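Local coordinates for anopheles Plasmodium-responsive Leucine-rich repeat protein 1B (Anopheles gambiae, PDB 4XGO) that probably serves as a leucine-rich repeat partner of LRIM1 in mosquito responses to Plasmodium, the present chain being its leucine-rich repeat domain, at residues A[163-168]-A[184-189]. Sequence-based numbering, arbitrary orientation.
Sequences ELDASH and ILKLQH. With NAG (2-acetamido-2-deoxy-beta-D-glucopyranose), chain C; GOL (glycerol), chain H.
His168 and His189 lie side by side in an offset stack. Their ring centroids are 4.3 Å apart and the planes are tilted by 12°. His168 CE1 sits over one face of the His189 ring, towards its rim, and His189 CB packs over a face of the His168 ring. Both CG atoms are anti to the carbonyl carbon (chi1 -60° and -67°), which sends the two rings out in the same direction. Tyr149 and Tyr211 continue the stacking beyond His168 and His189 respectively. A glycerol, probably from the crystallisation liquor, bridges the pair: His168 NE2 bonds to its O1 and His189 NE2 to its O2.

Next to the rings, the bent side chain of Gln188 brings its amide against Ser167, with Gln188 CD 3.5 Å from Ser167 CB. Asp165 OD1 accepts from Ser167 N at 2.9 Å, which closes an Asx turn, and on its syn side from Ser167 OG at 2.7 Å. Asp165 OD2 accepts from N2 of a protein-attached N-acetylglucosamine at 2.8 Å. Together these bonds restrain the carboxylate's rotation. Glu163, Asp165, Ile184 and Lys186 share one face of the sheet. Here Lys186 CB packs against Asp165 OD1. Glu163 extends alongside Ile184, with Glu163 OE2 3.5 Å from Ile184 CG2.

On the opposite face, Leu164 CB meets Leu185 CD1. Just beyond the strands, Ala166 CB meets Leu187 CD2, and Leu155 packs on both of these residues. Leu164 N to Ile184 O and Lys186 N to Leu164 O join the parallel strands. Ala166 N to Lys186 O and His168 N to Gln188 O carry the pairing into the following loops. There Ala166 O accepts from ND2 of Asn169 and Asn190, and Leu187 O from ND2 of Asn190 and Asn212. Successive parallel strands, inward leucines and this asparagine pattern are characteristic of adjacent repeats in a leucine-rich repeat solenoid.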
ATOM      1  N   GLU A 163     -11.399  12.637 -20.578  1.00 15.11           N
ATOM      2  CA  GLU A 163     -10.186  12.564 -19.785  1.00 15.04           C
ATOM      3  C   GLU A 163      -9.734  11.121 -19.684  1.00 13.91           C
ATOM      4  O   GLU A 163     -10.516  10.240 -19.319  1.00 12.81           O
ATOM      5  CB  GLU A 163     -10.379  13.167 -18.385  1.00 16.55           C
ATOM      6  CG  GLU A 163      -9.152  13.003 -17.510  1.00 18.90           C
ATOM      7  CD  GLU A 163      -9.106  13.913 -16.283  1.00 21.88           C
ATOM      8  OE1 GLU A 163     -10.177  14.457 -15.852  1.00 25.38           O
ATOM      9  OE2 GLU A 163      -7.979  14.050 -15.724  1.00 23.28           O
ATOM     10  N   LEU A 164      -8.461  10.894 -19.991  1.00 12.59           N
ATOM     11  CA  LEU A 164      -7.910   9.563 -20.008  1.00 12.93           C
ATOM     12  C   LEU A 164      -6.534   9.535 -19.369  1.00 11.77           C
ATOM     13  O   LEU A 164      -5.651  10.277 -19.782  1.00 11.54           O
ATOM     14  CB  LEU A 164      -7.846   9.033 -21.435  1.00 14.23           C
ATOM     15  CG  LEU A 164      -7.172   7.685 -21.670  1.00 15.53           C
ATOM     16  CD1 LEU A 164      -7.743   6.580 -20.822  1.00 16.50           C
ATOM     17  CD2 LEU A 164      -7.330   7.308 -23.130  1.00 17.20           C
ATOM     18  N   ASP A 165      -6.379   8.695 -18.347  1.00 10.96           N
ATOM     19  CA  ASP A 165      -5.099   8.503 -17.691  1.00 10.53           C
ATOM     20  C   ASP A 165      -4.631   7.077 -17.991  1.00 10.37           C
ATOM     21  O   ASP A 165      -5.252   6.106 -17.567  1.00  9.63           O
ATOM     22  CB  ASP A 165      -5.189   8.786 -16.188  1.00 10.67           C
ATOM     23  CG  ASP A 165      -3.822   8.741 -15.477  1.00 10.79           C
ATOM     24  OD1 ASP A 165      -2.838   8.191 -16.031  1.00 10.26           O
ATOM     25  OD2 ASP A 165      -3.740   9.258 -14.323  1.00 11.35           O
ATOM     26  N   ALA A 166      -3.555   6.982 -18.775  1.00 10.16           N
ATOM     27  CA  ALA A 166      -2.892   5.694 -19.061  1.00 10.35           C
ATOM     28  C   ALA A 166      -1.402   5.714 -18.690  1.00 10.14           C
ATOM     29  O   ALA A 166      -0.585   4.967 -19.246  1.00 10.23           O
ATOM     30  CB  ALA A 166      -3.114   5.260 -20.498  1.00 10.91           C
ATOM     31  N   SER A 167      -1.081   6.498 -17.668  1.00  9.94           N
ATOM     32  CA  SER A 167       0.289   6.674 -17.198  1.00  9.79           C
ATOM     33  C   SER A 167       0.765   5.382 -16.563  1.00 10.03           C
ATOM     34  O   SER A 167      -0.054   4.530 -16.178  1.00  9.28           O
ATOM     35  CB  SER A 167       0.396   7.840 -16.197  1.00  9.61           C
ATOM     36  OG  SER A 167      -0.356   7.640 -15.004  1.00  9.68           O
ATOM     37  N   HIS A 168       2.077   5.205 -16.519  1.00 10.00           N
ATOM     38  CA  HIS A 168       2.670   4.045 -15.877  1.00 10.75           C
ATOM     39  C   HIS A 168       2.185   2.729 -16.521  1.00 10.84           C
ATOM     40  O   HIS A 168       1.676   1.826 -15.861  1.00 10.85           O
ATOM     41  CB  HIS A 168       2.423   4.071 -14.378  1.00 11.05           C
ATOM     42  CG  HIS A 168       2.989   5.278 -13.699  1.00 11.75           C
ATOM     43  ND1 HIS A 168       4.266   5.302 -13.194  1.00 13.01           N
ATOM     44  CD2 HIS A 168       2.457   6.491 -13.430  1.00 12.27           C
ATOM     45  CE1 HIS A 168       4.503   6.476 -12.642  1.00 12.81           C
ATOM     46  NE2 HIS A 168       3.414   7.213 -12.759  1.00 12.95           N
ATOM     47  N   ILE A 184      -7.914  16.037 -21.568  1.00 15.86           N
ATOM     48  CA  ILE A 184      -6.788  15.752 -20.694  1.00 15.37           C
ATOM     49  C   ILE A 184      -6.301  14.345 -21.000  1.00 14.32           C
ATOM     50  O   ILE A 184      -7.067  13.396 -20.885  1.00 13.49           O
ATOM     51  CB  ILE A 184      -7.214  15.853 -19.219  1.00 16.11           C
ATOM     52  CG1 ILE A 184      -7.695  17.281 -18.903  1.00 17.21           C
ATOM     53  CG2 ILE A 184      -6.069  15.474 -18.305  1.00 15.84           C
ATOM     54  CD1 ILE A 184      -8.266  17.439 -17.510  1.00 18.24           C
ATOM     55  N   LEU A 185      -5.029  14.228 -21.379  1.00 13.63           N
ATOM     56  CA  LEU A 185      -4.406  12.943 -21.690  1.00 13.42           C
ATOM     57  C   LEU A 185      -3.098  12.786 -20.902  1.00 13.38           C
ATOM     58  O   LEU A 185      -2.118  13.547 -21.109  1.00 13.09           O
ATOM     59  CB  LEU A 185      -4.116  12.832 -23.180  1.00 13.84           C
ATOM     60  CG  LEU A 185      -3.505  11.535 -23.703  1.00 13.97           C
ATOM     61  CD1 LEU A 185      -4.373  10.346 -23.352  1.00 14.05           C
ATOM     62  CD2 LEU A 185      -3.299  11.652 -25.211  1.00 14.69           C
ATOM     63  N   LYS A 186      -3.074  11.789 -20.022  1.00 12.87           N
ATOM     64  CA  LYS A 186      -1.905  11.519 -19.208  1.00 13.04           C
ATOM     65  C   LYS A 186      -1.298  10.215 -19.680  1.00 12.47           C
ATOM     66  O   LYS A 186      -1.910   9.146 -19.544  1.00 11.68           O
ATOM     67  CB  LYS A 186      -2.291  11.399 -17.740  1.00 14.29           C
ATOM     68  CG  LYS A 186      -3.144  12.505 -17.210  1.00 15.98           C
ATOM     69  CD  LYS A 186      -2.503  13.846 -17.337  1.00 18.02           C
ATOM     70  CE  LYS A 186      -1.338  14.025 -16.374  1.00 20.04           C
ATOM     71  NZ  LYS A 186      -1.746  14.012 -14.932  1.00 21.69           N
ATOM     72  N   LEU A 187      -0.111  10.327 -20.280  1.00 12.05           N
ATOM     73  CA  LEU A 187       0.654   9.200 -20.818  1.00 12.19           C
ATOM     74  C   LEU A 187       2.076   9.122 -20.259  1.00 11.77           C
ATOM     75  O   LEU A 187       2.935   8.436 -20.817  1.00 11.68           O
ATOM     76  CB  LEU A 187       0.686   9.260 -22.356  1.00 13.24           C
ATOM     77  CG  LEU A 187      -0.621   8.867 -23.040  1.00 14.00           C
ATOM     78  CD1 LEU A 187      -0.656   9.211 -24.510  1.00 14.84           C
ATOM     79  CD2 LEU A 187      -0.875   7.409 -22.810  1.00 14.86           C
ATOM     80  N   GLN A 188       2.329   9.804 -19.143  1.00 11.12           N
ATOM     81  CA  GLN A 188       3.680   9.820 -18.579  1.00 11.22           C
ATOM     82  C   GLN A 188       4.075   8.420 -18.108  1.00 11.20           C
ATOM     83  O   GLN A 188       3.199   7.625 -17.715  1.00 10.74           O
ATOM     84  CB  GLN A 188       3.807  10.854 -17.455  1.00 11.50           C
ATOM     85  CG  GLN A 188       3.036  10.592 -16.175  1.00 11.79           C
ATOM     86  CD  GLN A 188       1.599  11.093 -16.184  1.00 12.19           C
ATOM     87  OE1 GLN A 188       1.022  11.381 -17.234  1.00 12.00           O
ATOM     88  NE2 GLN A 188       1.020  11.234 -14.982  1.00 13.37           N
ATOM     89  N   HIS A 189       5.364   8.102 -18.218  1.00 11.22           N
ATOM     90  CA  HIS A 189       5.907   6.810 -17.809  1.00 12.16           C
ATOM     91  C   HIS A 189       5.350   5.720 -18.717  1.00 12.34           C
ATOM     92  O   HIS A 189       4.600   4.836 -18.281  1.00 12.07           O
ATOM     93  CB  HIS A 189       5.649   6.502 -16.319  1.00 12.69           C
ATOM     94  CG  HIS A 189       6.387   7.400 -15.365  1.00 13.08           C
ATOM     95  ND1 HIS A 189       7.690   7.171 -14.962  1.00 14.22           N
ATOM     96  CD2 HIS A 189       5.998   8.535 -14.742  1.00 13.53           C
ATOM     97  CE1 HIS A 189       8.062   8.128 -14.127  1.00 14.17           C
ATOM     98  NE2 HIS A 189       7.058   8.973 -13.988  1.00 13.52           N
TER
HETATM   99  C1  NAG C   1      -5.703   7.451 -11.930  1.00 17.63           C
HETATM  100  C2  NAG C   1      -5.779   8.863 -11.352  1.00 19.25           C
HETATM  101  C3  NAG C   1      -4.548   9.142 -10.483  1.00 22.44           C
HETATM  102  C4  NAG C   1      -4.388   8.078  -9.409  1.00 26.90           C
HETATM  103  C5  NAG C   1      -4.500   6.688 -10.046  1.00 26.03           C
HETATM  104  C6  NAG C   1      -4.530   5.621  -8.948  1.00 28.51           C
HETATM  105  C7  NAG C   1      -6.470  10.932 -12.435  1.00 20.20           C
HETATM  106  C8  NAG C   1      -6.297  11.886 -13.573  1.00 20.99           C
HETATM  107  N2  NAG C   1      -5.733   9.830 -12.413  1.00 18.31           N
HETATM  108  O3  NAG C   1      -4.605  10.442  -9.919  1.00 20.39           O
HETATM  109  O4  NAG C   1      -3.067   8.139  -8.857  1.00 33.16           O
HETATM  110  O5  NAG C   1      -5.668   6.559 -10.842  1.00 21.41           O
HETATM  111  O6  NAG C   1      -3.263   4.997  -9.020  1.00 37.11           O
HETATM  112  O7  NAG C   1      -7.285  11.184 -11.559  1.00 21.51           O
HETATM  113  C1  GOL H1006       3.858  11.560 -12.097  1.00 42.23           C
HETATM  114  O1  GOL H1006       3.118  10.348 -12.365  1.00 38.89           O
HETATM  115  C2  GOL H1006       5.023  11.763 -13.083  1.00 41.47           C
HETATM  116  O2  GOL H1006       6.294  11.633 -12.432  1.00 42.93           O
HETATM  117  C3  GOL H1006       4.955  13.138 -13.743  1.00 44.67           C
HETATM  118  O3  GOL H1006       5.871  13.210 -14.851  1.00 40.61           O